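Local atomic coordinates of Ras GTPase-activating-like protein IQGAP2 (Homo sapiens, PDB entry 4EZA), a protein that probably binds phosphoinositides through an atypical binding domain with a pseudo C2 fold. Residues Y24-L29 / N44-V49; L36-L41 / D98-N103; T50-A55 / R65-G70; D82-Q87 / L106-L111. All coordinates share one frame; numbering follows the deposited sequence.

Overall arrangement
Contact 3 lies in the four-stranded antiparallel sheet and contact 2 in the three-stranded one, with centres about 14 Å apart. Contact 1 touches both, its centre about 11 Å from each of theirs, where strand 22-25 turns into helix 26-32. Contact 4 joins helices 80-88 and 104-112. It lies on the opposite side of the chain's centre from contact 1, their centres about 21 Å apart. Along the chain, contact 1 closes before contact 3 opens, and contact 3 is nested inside the loop closed by contact 2. The segments of contacts 2 and 4 alternate along the chain, and helix 104-112 directly follows strand 100-103. Sheets and helices thus close one compact domain, consistent with its pseudo C2 fold.

Contact 1. Residues Y24-L29 / N44-V49; sequences YTAAKL and NQFKNV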
loop_
_atom_site.group_PDB
_atom_site.type_symbol
_atom_site.label_atom_id
_atom_site.label_comp_id
_atom_site.label_asym_id
_atom_site.label_seq_id
_atom_site.Cartn_x
_atom_site.Cartn_y
_atom_site.Cartn_z
ATOM N N TYR A 24 1.095 -7.896 -4.368
ATOM C CA TYR A 24 0.733 -7.088 -5.537
ATOM C C TYR A 24 1.963 -6.384 -6.059
ATOM O O TYR A 24 2.753 -5.878 -5.281
ATOM C CB TYR A 24 -0.315 -6.024 -5.179
ATOM C CG TYR A 24 -1.588 -6.578 -4.591
ATOM C CD1 TYR A 24 -2.635 -6.976 -5.425
ATOM C CD2 TYR A 24 -1.735 -6.722 -3.217
ATOM C CE1 TYR A 24 -3.807 -7.490 -4.903
ATOM C CE2 TYR A 24 -2.921 -7.257 -2.675
ATOM C CZ TYR A 24 -3.938 -7.626 -3.530
ATOM O OH TYR A 24 -5.111 -8.148 -3.032
ATOM N N THR A 25 2.128 -6.325 -7.370
ATOM C CA THR A 25 3.171 -5.451 -7.918
ATOM C C THR A 25 2.686 -4.012 -7.896
ATOM O O THR A 25 1.454 -3.734 -7.893
ATOM C CB THR A 25 3.568 -5.779 -9.371
ATOM O OG1 THR A 25 2.460 -5.500 -10.235
ATOM C CG2 THR A 25 4.004 -7.242 -9.508
ATOM N N ALA A 26 3.641 -3.081 -7.905
ATOM C CA ALA A 26 3.287 -1.667 -7.995
ATOM C C ALA A 26 2.575 -1.385 -9.309
ATOM O O ALA A 26 1.658 -0.552 -9.357
ATOM C CB ALA A 26 4.514 -0.819 -7.850
ATOM N N ALA A 27 2.979 -2.078 -10.372
ATOM C CA ALA A 27 2.307 -1.900 -11.657
ATOM C C ALA A 27 0.809 -2.229 -11.571
ATOM O O ALA A 27 -0.039 -1.468 -12.059
ATOM C CB ALA A 27 2.995 -2.725 -12.732
ATOM N N LYS A 28 0.466 -3.347 -10.931
ATOM C CA LYS A 28 -0.928 -3.736 -10.753
ATOM C C LYS A 28 -1.690 -2.728 -9.877
ATOM O O LYS A 28 -2.818 -2.314 -10.234
ATOM C CB LYS A 28 -1.006 -5.163 -10.181
ATOM C CG LYS A 28 -2.374 -5.628 -9.774
ATOM C CD LYS A 28 -3.330 -5.722 -10.954
ATOM C CE LYS A 28 -3.051 -6.911 -11.827
ATOM N NZ LYS A 28 -4.178 -7.092 -12.775
ATOM N N LEU A 29 -1.069 -2.297 -8.780
ATOM C CA LEU A 29 -1.732 -1.317 -7.927
ATOM C C LEU A 29 -1.958 0.022 -8.650
ATOM O O LEU A 29 -2.947 0.704 -8.407
ATOM C CB LEU A 29 -0.949 -1.109 -6.619
ATOM C CG LEU A 29 -0.910 -2.337 -5.708
ATOM C CD1 LEU A 29 -0.342 -1.862 -4.403
ATOM C CD2 LEU A 29 -2.286 -2.957 -5.506
ATOM N N ASN A 44 7.866 2.578 -15.936
ATOM C CA ASN A 44 8.127 1.288 -16.554
ATOM C C ASN A 44 8.884 0.310 -15.647
ATOM O O ASN A 44 9.069 -0.859 -16.000
ATOM C CB ASN A 44 8.795 1.435 -17.948
ATOM C CG ASN A 44 10.251 1.899 -17.884
ATOM O OD1 ASN A 44 10.759 2.330 -16.846
ATOM N ND2 ASN A 44 10.924 1.837 -19.027
ATOM N N GLN A 45 9.298 0.789 -14.476
ATOM C CA GLN A 45 10.008 -0.038 -13.493
ATOM C C GLN A 45 9.106 -0.500 -12.340
ATOM O O GLN A 45 9.559 -1.180 -11.411
ATOM C CB GLN A 45 11.250 0.702 -12.967
ATOM C CG GLN A 45 12.321 0.965 -14.042
ATOM C CD GLN A 45 13.005 -0.308 -14.531
ATOM O OE1 GLN A 45 13.508 -1.103 -13.740
ATOM N NE2 GLN A 45 13.022 -0.504 -15.853
ATOM N N PHE A 46 7.821 -0.151 -12.415
ATOM C CA PHE A 46 6.891 -0.478 -11.337
ATOM C C PHE A 46 6.706 -1.984 -11.115
ATOM O O PHE A 46 6.374 -2.403 -10.013
ATOM C CB PHE A 46 5.527 0.188 -11.574
ATOM C CG PHE A 46 5.464 1.646 -11.172
ATOM C CD1 PHE A 46 6.608 2.410 -10.947
ATOM C CD2 PHE A 46 4.219 2.260 -11.049
ATOM C CE1 PHE A 46 6.518 3.752 -10.590
ATOM C CE2 PHE A 46 4.116 3.589 -10.704
ATOM C CZ PHE A 46 5.267 4.348 -10.488
ATOM N N LYS A 47 6.918 -2.790 -12.158
ATOM C CA LYS A 47 6.866 -4.261 -12.035
ATOM C C LYS A 47 7.898 -4.806 -11.044
ATOM O O LYS A 47 7.729 -5.910 -10.509
ATOM C CB LYS A 47 7.072 -4.920 -13.407
ATOM C CG LYS A 47 8.438 -4.643 -14.014
ATOM C CD LYS A 47 8.623 -5.272 -15.372
ATOM C CE LYS A 47 9.974 -4.842 -15.958
ATOM N NZ LYS A 47 10.140 -5.243 -17.391
ATOM N N ASN A 48 8.949 -4.023 -10.783
ATOM C CA ASN A 48 10.056 -4.449 -9.915
ATOM C C ASN A 48 9.853 -4.162 -8.434
ATOM O O ASN A 48 10.671 -4.554 -7.580
ATOM C CB ASN A 48 11.352 -3.822 -10.412
ATOM C CG ASN A 48 11.788 -4.405 -11.738
ATOM O OD1 ASN A 48 11.477 -5.560 -12.037
ATOM N ND2 ASN A 48 12.517 -3.627 -12.533
ATOM N N VAL A 49 8.774 -3.456 -8.125
ATOM C CA VAL A 49 8.351 -3.227 -6.749
ATOM C C VAL A 49 7.142 -4.083 -6.452
ATOM O O VAL A 49 6.191 -4.135 -7.250
ATOM C CB VAL A 49 8.023 -1.731 -6.499
ATOM C CG1 VAL A 49 7.339 -1.538 -5.166
ATOM C CG2 VAL A 49 9.304 -0.901 -6.591
#
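V49 O is gripped by two groups of the 24-29 segment. A26 N donates to V49 O at 2.8 Å, a nearly straight bond with an N-H...O angle of 161°. T25 CA lies 3.4 Å from the same V49 O in a CA-H...O contact. A second backbone bond, from A27 N to F46 O, is weak at 3.4 Å.

These bonds bring two small side chains close to the 3-10 segment. A26 CB rests 3.3 Å from F46 O and also touches V49 CB. A27 CB meets F46 CB at 4.0 Å. The F46 ring then leads away to H30, which it meets edge-to-face, while A26 also packs on I38.

T25 holds the start of the helix. Its OG1 sits between the backbone N and the carbonyl carbon (chi1 67°), from where it accepts from K28 N at 3.0 Å. The same torsion sets T25 CG2 beside the backbone N, 4.1 Å from K47 O. A valine here would probably leave K28 N without its capping partner and let the first helical turn fray. The arrangement is a helix N-cap at a strand-to-helix junction, docked on the 3-10 segment that leads into strand 49-55.

Contact 2. Residues L36-L41 / D98-N103; sequences LDIDDL and DKVKVN
A classic beta bulge opens this antiparallel strand pair, with L36 and D37 both facing K101. L36 N donates to K101 O at 2.8 Å, and K101 N donates to D37 O at 3.0 Å. Beyond the strand end, D39 N reaches K99 O at 2.8 Å. I38 CA adds a CA-H...O contact to the same oxygen.

I38 and V100 lie side by side and point the same way, I38 CG1 to V100 CG2 at 4.1 Å. L36 crosses K101 aslant: L36 CD2 touches K101 CE, while L36 CD1 packs against N103 N at 3.5 Å. The chain of K99 bends at chi3 (-79°) and passes over D39, K99 CD 3.4 Å from D39 O, and crosses D40 at about a right angle. K99 NZ bridges through one water to D39 O and through another to D40 OD2.

D39 OD2 forms a salt bridge with K95, and D39 CB packs on K99 CB. A leucine in place of D39 would probably leave K95 without this acidic mate. The acidic turn from I38 to L41 is therefore tied to basic side chains both directly and through water, which is likely to offset its negative charge.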
loop_
_atom_site.group_PDB
_atom_site.type_symbol
_atom_site.label_atom_id
_atom_site.label_comp_id
_atom_site.label_asym_id
_atom_site.label_seq_id
_atom_site.Cartn_x
_atom_site.Cartn_y
_atom_site.Cartn_z
ATOM N N LEU A 36 -0.693 5.797 -6.688
ATOM C CA LEU A 36 -0.553 6.973 -7.549
ATOM C C LEU A 36 0.845 7.088 -8.171
ATOM O O LEU A 36 0.977 7.289 -9.385
ATOM C CB LEU A 36 -0.899 8.272 -6.795
ATOM C CG LEU A 36 -2.387 8.547 -6.545
ATOM C CD1 LEU A 36 -2.934 7.614 -5.464
ATOM C CD2 LEU A 36 -2.609 9.990 -6.178
ATOM N N ASP A 37 1.883 6.982 -7.344
ATOM C CA ASP A 37 3.245 7.139 -7.850
ATOM C C ASP A 37 4.256 6.664 -6.830
ATOM O O ASP A 37 3.949 6.531 -5.644
ATOM C CB ASP A 37 3.510 8.608 -8.198
ATOM C CG ASP A 37 4.636 8.796 -9.219
ATOM O OD1 ASP A 37 5.169 7.820 -9.798
ATOM O OD2 ASP A 37 4.999 9.969 -9.456
ATOM N N ILE A 38 5.464 6.389 -7.318
ATOM C CA ILE A 38 6.621 6.081 -6.478
ATOM C C ILE A 38 7.717 7.068 -6.880
ATOM O O ILE A 38 8.151 7.076 -8.038
ATOM C CB ILE A 38 7.131 4.643 -6.660
ATOM C CG1 ILE A 38 6.053 3.622 -6.275
ATOM C CG2 ILE A 38 8.397 4.428 -5.790
ATOM C CD1 ILE A 38 6.376 2.192 -6.639
ATOM N N ASP A 39 8.117 7.908 -5.925
ATOM C CA ASP A 39 9.098 8.958 -6.192
ATOM C C ASP A 39 10.391 8.313 -6.640
ATOM O O ASP A 39 10.798 7.274 -6.090
ATOM C CB ASP A 39 9.375 9.788 -4.931
ATOM C CG ASP A 39 8.147 10.519 -4.405
ATOM O OD1 ASP A 39 7.262 10.890 -5.200
ATOM O OD2 ASP A 39 8.095 10.753 -3.170
ATOM N N ASP A 40 11.025 8.931 -7.642
ATOM C CA ASP A 40 12.341 8.529 -8.154
ATOM C C ASP A 40 12.365 7.221 -8.940
ATOM O O ASP A 40 13.431 6.799 -9.387
ATOM C CB ASP A 40 13.383 8.493 -7.019
ATOM C CG ASP A 40 13.636 9.861 -6.423
ATOM O OD1 ASP A 40 13.571 10.850 -7.186
ATOM O OD2 ASP A 40 13.929 9.945 -5.204
ATOM N N LEU A 41 11.213 6.582 -9.140
ATOM C CA LEU A 41 11.169 5.352 -9.919
ATOM C C LEU A 41 10.384 5.552 -11.195
ATOM O O LEU A 41 9.223 5.974 -11.146
ATOM C CB LEU A 41 10.535 4.219 -9.113
ATOM C CG LEU A 41 10.522 2.813 -9.708
ATOM C CD1 LEU A 41 11.937 2.266 -9.832
ATOM C CD2 LEU A 41 9.684 1.924 -8.838
ATOM N N ASP A 98 7.648 6.513 2.423
ATOM C CA ASP A 98 8.222 7.827 2.146
ATOM C C ASP A 98 8.046 8.255 0.687
ATOM O O ASP A 98 7.757 9.411 0.418
ATOM C CB ASP A 98 9.708 7.872 2.540
ATOM C CG ASP A 98 9.929 8.384 3.965
ATOM O OD1 ASP A 98 8.967 8.881 4.603
ATOM O OD2 ASP A 98 11.087 8.305 4.445
ATOM N N LYS A 99 8.193 7.305 -0.232
ATOM C CA LYS A 99 8.150 7.585 -1.665
ATOM C C LYS A 99 6.889 7.042 -2.346
ATOM O O LYS A 99 6.749 7.179 -3.555
ATOM C CB LYS A 99 9.384 6.991 -2.353
ATOM C CG LYS A 99 10.755 7.569 -1.904
ATOM C CD LYS A 99 11.917 7.228 -2.872
ATOM C CE LYS A 99 12.467 5.783 -2.713
ATOM N NZ LYS A 99 13.862 5.558 -3.288
ATOM N N VAL A 100 5.980 6.439 -1.589
ATOM C CA VAL A 100 4.868 5.720 -2.207
ATOM C C VAL A 100 3.542 6.360 -1.856
ATOM O O VAL A 100 3.112 6.303 -0.702
ATOM C CB VAL A 100 4.853 4.239 -1.778
ATOM C CG1 VAL A 100 3.693 3.518 -2.418
ATOM C CG2 VAL A 100 6.180 3.540 -2.176
ATOM N N LYS A 101 2.892 6.964 -2.855
ATOM C CA LYS A 101 1.607 7.627 -2.662
ATOM C C LYS A 101 0.472 6.710 -3.066
ATOM O O LYS A 101 0.479 6.169 -4.177
ATOM C CB LYS A 101 1.554 8.919 -3.469
ATOM C CG LYS A 101 0.416 9.821 -3.092
ATOM C CD LYS A 101 0.582 11.137 -3.851
ATOM C CE LYS A 101 -0.575 12.085 -3.611
ATOM N NZ LYS A 101 -0.699 13.093 -4.725
ATOM N N VAL A 102 -0.510 6.576 -2.181
ATOM C CA VAL A 102 -1.654 5.677 -2.372
ATOM C C VAL A 102 -2.984 6.363 -2.134
ATOM O O VAL A 102 -3.071 7.391 -1.447
ATOM C CB VAL A 102 -1.591 4.379 -1.502
ATOM C CG1 VAL A 102 -0.322 3.575 -1.806
ATOM C CG2 VAL A 102 -1.710 4.698 -0.018
ATOM N N ASN A 103 -4.034 5.797 -2.717
ATOM C CA ASN A 103 -5.408 6.275 -2.517
ATOM C C ASN A 103 -6.026 5.571 -1.297
ATOM O O ASN A 103 -6.072 4.338 -1.252
ATOM C CB ASN A 103 -6.211 6.038 -3.803
ATOM C CG ASN A 103 -7.659 6.472 -3.665
ATOM O OD1 ASN A 103 -8.471 5.787 -3.034
ATOM N ND2 ASN A 103 -7.984 7.656 -4.194
HETATM O O HOH W 1 12.742 4.719 -6.153
HETATM O O HOH W 2 4.859 9.486 -4.586
HETATM O O HOH W 3 15.645 7.846 -4.174
#

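Contact 3. Residues T50-A55 / R65-G70; sequences TFDIIA and RSKFLG
D52 and K67 form a salt bridge, with K67 NZ 3.1 Å from D52 OD2. The amine comes in on the syn side of the carboxylate, 27° out of its plane. K67 is extended beyond CG, which carries NZ obliquely across to D52, and K67 CE also approaches D52 OD2 at 3.4 Å. The other oxygen, D52 OD1, is buried by the contact and has no partner in the model.

Four backbone bonds join the strands. T50 pairs with K67 through T50 N to K67 O, and through K67 N to T50 O at 2.8 Å. D52 pairs with R65 in the same two-way manner, with R65 N donating to D52 O at 2.9 Å. Between these hydrogen-bonded pairs, F51 and S66 form a non-hydrogen-bonded pair, and F51 CA makes a CA-H...O contact with R65 O.

Packing follows the two faces. On the side of D52, I54 CD1 lies over one face of the R65 guanidinium, offset toward its rim and 3.8 Å above the plane. It also touches R65 CG at 3.7 Å. The guanidinium itself is held by salt bridges to D63 and E72. On the other face, F51 CE1 meets S66 OG at 3.7 Å, and both residues pack on F97. The arrangement is an antiparallel beta hairpin, strands 49-55 and 61-68, at the middle of the four-stranded sheet of this pseudo C2 fold.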
loop_
_atom_site.group_PDB
_atom_site.type_symbol
_atom_site.label_atom_id
_atom_site.label_comp_id
_atom_site.label_asym_id
_atom_site.label_seq_id
_atom_site.Cartn_x
_atom_site.Cartn_y
_atom_site.Cartn_z
ATOM N N THR A 50 7.168 -4.748 -5.300
ATOM C CA THR A 50 6.027 -5.555 -4.861
ATOM C C THR A 50 5.664 -5.140 -3.449
ATOM O O THR A 50 6.507 -4.665 -2.683
ATOM C CB THR A 50 6.331 -7.074 -4.948
ATOM O OG1 THR A 50 6.425 -7.456 -6.321
ATOM C CG2 THR A 50 5.245 -7.918 -4.293
ATOM N N PHE A 51 4.385 -5.276 -3.127
ATOM C CA PHE A 51 3.893 -5.045 -1.775
ATOM C C PHE A 51 3.261 -6.314 -1.259
ATOM O O PHE A 51 2.423 -6.889 -1.941
ATOM C CB PHE A 51 2.879 -3.910 -1.757
ATOM C CG PHE A 51 3.432 -2.629 -2.257
ATOM C CD1 PHE A 51 4.195 -1.815 -1.417
ATOM C CD2 PHE A 51 3.220 -2.231 -3.579
ATOM C CE1 PHE A 51 4.758 -0.634 -1.899
ATOM C CE2 PHE A 51 3.766 -1.059 -4.053
ATOM C CZ PHE A 51 4.530 -0.259 -3.223
ATOM N N ASP A 52 3.720 -6.771 -0.098
ATOM C CA ASP A 52 3.169 -7.951 0.576
ATOM C C ASP A 52 2.251 -7.447 1.669
ATOM O O ASP A 52 2.672 -6.606 2.475
ATOM C CB ASP A 52 4.266 -8.805 1.247
ATOM C CG ASP A 52 5.161 -9.540 0.253
ATOM O OD1 ASP A 52 4.934 -9.458 -0.978
ATOM O OD2 ASP A 52 6.110 -10.220 0.721
ATOM N N ILE A 53 1.018 -7.950 1.705
ATOM C CA ILE A 53 0.062 -7.563 2.737
ATOM C C ILE A 53 -0.173 -8.737 3.654
ATOM O O ILE A 53 -0.624 -9.784 3.207
ATOM C CB ILE A 53 -1.302 -7.166 2.161
ATOM C CG1 ILE A 53 -1.177 -6.188 0.985
ATOM C CG2 ILE A 53 -2.223 -6.663 3.284
ATOM C CD1 ILE A 53 -0.577 -4.866 1.279
ATOM N N ILE A 54 0.110 -8.555 4.937
ATOM C CA ILE A 54 -0.011 -9.646 5.901
ATOM C C ILE A 54 -0.922 -9.235 7.059
ATOM O O ILE A 54 -0.759 -8.154 7.635
ATOM C CB ILE A 54 1.379 -10.081 6.428
ATOM C CG1 ILE A 54 2.468 -9.807 5.375
ATOM C CG2 ILE A 54 1.361 -11.557 6.815
ATOM C CD1 ILE A 54 3.815 -9.342 5.935
ATOM N N ALA A 55 -1.909 -10.082 7.364
ATOM C CA ALA A 55 -2.730 -9.917 8.563
ATOM C C ALA A 55 -1.848 -10.072 9.790
ATOM O O ALA A 55 -0.947 -10.917 9.814
ATOM C CB ALA A 55 -3.858 -10.955 8.601
ATOM N N ARG A 65 4.586 -4.740 3.540
ATOM C CA ARG A 65 6.029 -4.711 3.232
ATOM C C ARG A 65 6.263 -4.244 1.804
ATOM O O ARG A 65 5.563 -4.679 0.878
ATOM C CB ARG A 65 6.627 -6.104 3.387
ATOM C CG ARG A 65 6.264 -6.827 4.671
ATOM C CD ARG A 65 7.089 -6.341 5.831
ATOM N NE ARG A 65 6.674 -6.967 7.084
ATOM C CZ ARG A 65 7.251 -8.038 7.620
ATOM N NH1 ARG A 65 8.283 -8.619 7.022
ATOM N NH2 ARG A 65 6.795 -8.531 8.764
ATOM N N SER A 66 7.227 -3.342 1.634
ATOM C CA SER A 66 7.625 -2.835 0.323
ATOM C C SER A 66 8.911 -3.525 -0.075
ATOM O O SER A 66 9.908 -3.462 0.662
ATOM C CB SER A 66 7.823 -1.312 0.396
ATOM O OG SER A 66 8.279 -0.766 -0.835
ATOM N N LYS A 67 8.882 -4.192 -1.226
ATOM C CA LYS A 67 10.067 -4.877 -1.771
ATOM C C LYS A 67 10.518 -4.311 -3.102
ATOM O O LYS A 67 9.725 -3.816 -3.890
ATOM C CB LYS A 67 9.813 -6.368 -1.927
ATOM C CG LYS A 67 9.388 -7.053 -0.645
ATOM C CD LYS A 67 9.382 -8.549 -0.893
ATOM C CE LYS A 67 9.393 -9.335 0.387
ATOM N NZ LYS A 67 9.096 -10.768 0.103
ATOM N N PHE A 68 11.818 -4.378 -3.340
ATOM C CA PHE A 68 12.380 -3.999 -4.618
ATOM C C PHE A 68 13.270 -5.150 -5.033
ATOM O O PHE A 68 14.202 -5.521 -4.316
ATOM C CB PHE A 68 13.183 -2.692 -4.516
ATOM C CG PHE A 68 13.864 -2.312 -5.788
ATOM C CD1 PHE A 68 13.120 -1.858 -6.873
ATOM C CD2 PHE A 68 15.247 -2.437 -5.926
ATOM C CE1 PHE A 68 13.745 -1.501 -8.081
ATOM C CE2 PHE A 68 15.875 -2.089 -7.136
ATOM C CZ PHE A 68 15.122 -1.627 -8.205
ATOM N N LEU A 69 12.975 -5.696 -6.204
ATOM C CA LEU A 69 13.702 -6.848 -6.723
ATOM C C LEU A 69 13.805 -7.937 -5.655
ATOM O O LEU A 69 14.869 -8.548 -5.477
ATOM C CB LEU A 69 15.095 -6.434 -7.248
ATOM C CG LEU A 69 15.089 -5.452 -8.432
ATOM C CD1 LEU A 69 16.513 -5.050 -8.845
ATOM C CD2 LEU A 69 14.321 -5.994 -9.633
ATOM N N GLY A 70 12.698 -8.150 -4.945
ATOM C CA GLY A 70 12.610 -9.177 -3.904
ATOM C C GLY A 70 13.238 -8.858 -2.557
ATOM O O GLY A 70 13.118 -9.648 -1.622
#

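Contact 4. Residues D82-Q87 / L106-L111; sequences DLLQMQ and LLIYLL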
loop_
_atom_site.group_PDB
_atom_site.type_symbol
_atom_site.label_atom_id
_atom_site.label_comp_id
_atom_site.label_asym_id
_atom_site.label_seq_id
_atom_site.Cartn_x
_atom_site.Cartn_y
_atom_site.Cartn_z
ATOM N N ASP A 82 -7.748 4.068 11.748
ATOM C CA ASP A 82 -7.061 5.301 11.318
ATOM C C ASP A 82 -7.390 5.622 9.869
ATOM O O ASP A 82 -7.654 6.780 9.509
ATOM C CB ASP A 82 -5.547 5.178 11.462
ATOM C CG ASP A 82 -5.080 5.163 12.897
ATOM O OD1 ASP A 82 -5.799 5.661 13.791
ATOM O OD2 ASP A 82 -3.971 4.644 13.122
ATOM N N LEU A 83 -7.386 4.594 9.032
ATOM C CA LEU A 83 -7.724 4.783 7.624
ATOM C C LEU A 83 -9.154 5.252 7.447
ATOM O O LEU A 83 -9.421 6.143 6.646
ATOM C CB LEU A 83 -7.507 3.485 6.854
ATOM C CG LEU A 83 -6.047 3.010 6.777
ATOM C CD1 LEU A 83 -5.999 1.704 5.965
ATOM C CD2 LEU A 83 -5.081 4.049 6.198
ATOM N N LEU A 84 -10.073 4.676 8.220
ATOM C CA LEU A 84 -11.455 5.149 8.148
ATOM C C LEU A 84 -11.606 6.600 8.597
ATOM O O LEU A 84 -12.394 7.357 8.028
ATOM C CB LEU A 84 -12.396 4.248 8.934
ATOM C CG LEU A 84 -12.667 2.905 8.272
ATOM C CD1 LEU A 84 -13.342 2.004 9.289
ATOM C CD2 LEU A 84 -13.551 3.087 7.058
ATOM N N GLN A 85 -10.840 6.985 9.615
ATOM C CA GLN A 85 -10.871 8.356 10.092
ATOM C C GLN A 85 -10.405 9.297 8.987
ATOM O O GLN A 85 -11.037 10.336 8.753
ATOM C CB GLN A 85 -10.016 8.525 11.340
ATOM C CG GLN A 85 -10.168 9.912 11.910
ATOM C CD GLN A 85 -9.163 10.228 12.966
ATOM O OE1 GLN A 85 -8.916 9.424 13.867
ATOM N NE2 GLN A 85 -8.577 11.426 12.879
ATOM N N MET A 86 -9.328 8.920 8.297
ATOM C CA MET A 86 -8.843 9.713 7.161
ATOM C C MET A 86 -9.955 9.899 6.146
ATOM O O MET A 86 -10.186 11.020 5.671
ATOM C CB MET A 86 -7.676 9.014 6.479
ATOM C CG MET A 86 -6.444 9.024 7.311
ATOM S SD MET A 86 -5.111 8.216 6.411
ATOM C CE MET A 86 -3.971 8.002 7.768
ATOM N N GLN A 87 -10.643 8.803 5.823
ATOM C CA GLN A 87 -11.735 8.821 4.847
ATOM C C GLN A 87 -12.838 9.783 5.286
ATOM O O GLN A 87 -13.292 10.614 4.499
ATOM C CB GLN A 87 -12.270 7.403 4.648
ATOM C CG GLN A 87 -13.545 7.340 3.818
ATOM C CD GLN A 87 -14.200 5.984 3.878
ATOM O OE1 GLN A 87 -15.176 5.783 4.612
ATOM N NE2 GLN A 87 -13.673 5.042 3.117
ATOM N N LEU A 106 -9.268 3.230 -1.883
ATOM C CA LEU A 106 -8.948 1.993 -2.578
ATOM C C LEU A 106 -8.000 1.110 -1.775
ATOM O O LEU A 106 -8.065 -0.116 -1.896
ATOM C CB LEU A 106 -8.408 2.274 -3.981
ATOM C CG LEU A 106 -9.439 2.976 -4.866
ATOM C CD1 LEU A 106 -8.769 3.270 -6.195
ATOM C CD2 LEU A 106 -10.686 2.122 -5.099
ATOM N N LEU A 107 -7.162 1.727 -0.938
ATOM C CA LEU A 107 -6.329 0.966 -0.010
ATOM C C LEU A 107 -7.199 0.229 1.010
ATOM O O LEU A 107 -6.961 -0.937 1.283
ATOM C CB LEU A 107 -5.317 1.870 0.672
ATOM C CG LEU A 107 -4.400 1.146 1.656
ATOM C CD1 LEU A 107 -3.508 0.142 0.954
ATOM C CD2 LEU A 107 -3.631 2.221 2.404
ATOM N N ILE A 108 -8.219 0.898 1.556
ATOM C CA ILE A 108 -9.123 0.253 2.512
ATOM C C ILE A 108 -9.739 -0.991 1.868
ATOM O O ILE A 108 -9.748 -2.083 2.471
ATOM C CB ILE A 108 -10.190 1.235 3.002
ATOM C CG1 ILE A 108 -9.560 2.318 3.879
ATOM C CG2 ILE A 108 -11.267 0.485 3.812
ATOM C CD1 ILE A 108 -10.455 3.507 4.107
ATOM N N TYR A 109 -10.207 -0.845 0.629
ATOM C CA TYR A 109 -10.818 -1.972 -0.090
ATOM C C TYR A 109 -9.800 -3.089 -0.335
ATOM O O TYR A 109 -10.118 -4.271 -0.161
ATOM C CB TYR A 109 -11.433 -1.484 -1.415
ATOM C CG TYR A 109 -11.954 -2.583 -2.347
ATOM C CD1 TYR A 109 -13.256 -3.058 -2.218
ATOM C CD2 TYR A 109 -11.146 -3.144 -3.350
ATOM C CE1 TYR A 109 -13.755 -4.064 -3.053
ATOM C CE2 TYR A 109 -11.636 -4.154 -4.183
ATOM C CZ TYR A 109 -12.938 -4.602 -4.029
ATOM O OH TYR A 109 -13.444 -5.599 -4.847
ATOM N N LEU A 110 -8.598 -2.722 -0.769
ATOM C CA LEU A 110 -7.541 -3.701 -1.002
ATOM C C LEU A 110 -7.265 -4.530 0.261
ATOM O O LEU A 110 -7.114 -5.761 0.192
ATOM C CB LEU A 110 -6.269 -3.006 -1.468
ATOM C CG LEU A 110 -5.156 -3.921 -1.964
ATOM C CD1 LEU A 110 -5.479 -4.368 -3.351
ATOM C CD2 LEU A 110 -3.835 -3.205 -1.937
ATOM N N LEU A 111 -7.196 -3.857 1.409
ATOM C CA LEU A 111 -6.858 -4.527 2.674
ATOM C C LEU A 111 -7.990 -5.433 3.124
ATOM O O LEU A 111 -7.736 -6.450 3.781
ATOM C CB LEU A 111 -6.533 -3.502 3.761
ATOM C CG LEU A 111 -5.258 -2.690 3.530
ATOM C CD1 LEU A 111 -5.125 -1.633 4.573
ATOM C CD2 LEU A 111 -4.018 -3.583 3.506
#
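L83 and I108 slide past each other in opposite directions at the centre of an antiparallel helix pair. The axes of the 82-87 and 106-111 segments run at 150° and come within 10.5 Å, a spacing filled by apolar side chains. L83 CB meets I108 CG1 at 3.8 Å. The I108 branch is set by CG1 lying anti to the carbonyl carbon (chi1 -69°), with chi2 near 165° extending CD1 onward to the 82-87 helix. I108 CD1 lies 3.8 Å from L83 O, and L84 CD2 is 4.3 Å from I108 CD1.

L83 also reaches further along the partner helix. Its CD1 meets L111 CD1 at 3.7 Å, where the two side chains cross at about a right angle. The same CD1 of L83 lies 4.3 Å from L107 CD2. L83 thus touches three residues, L107, I108 and L111, which lie on one side of helix 104-112. L83 and M86 also pack on M94, which ties helix 80-88 to strand 93-97.

Q87 closes the other end of the contact. Its chain runs extended and crosses I108 at about a right angle. The polar end is held by N105, whose OD1 accepts from Q87 NE2. I108 CD1 rests 3.7 Å from Q87 NE2, above the plane of the amide.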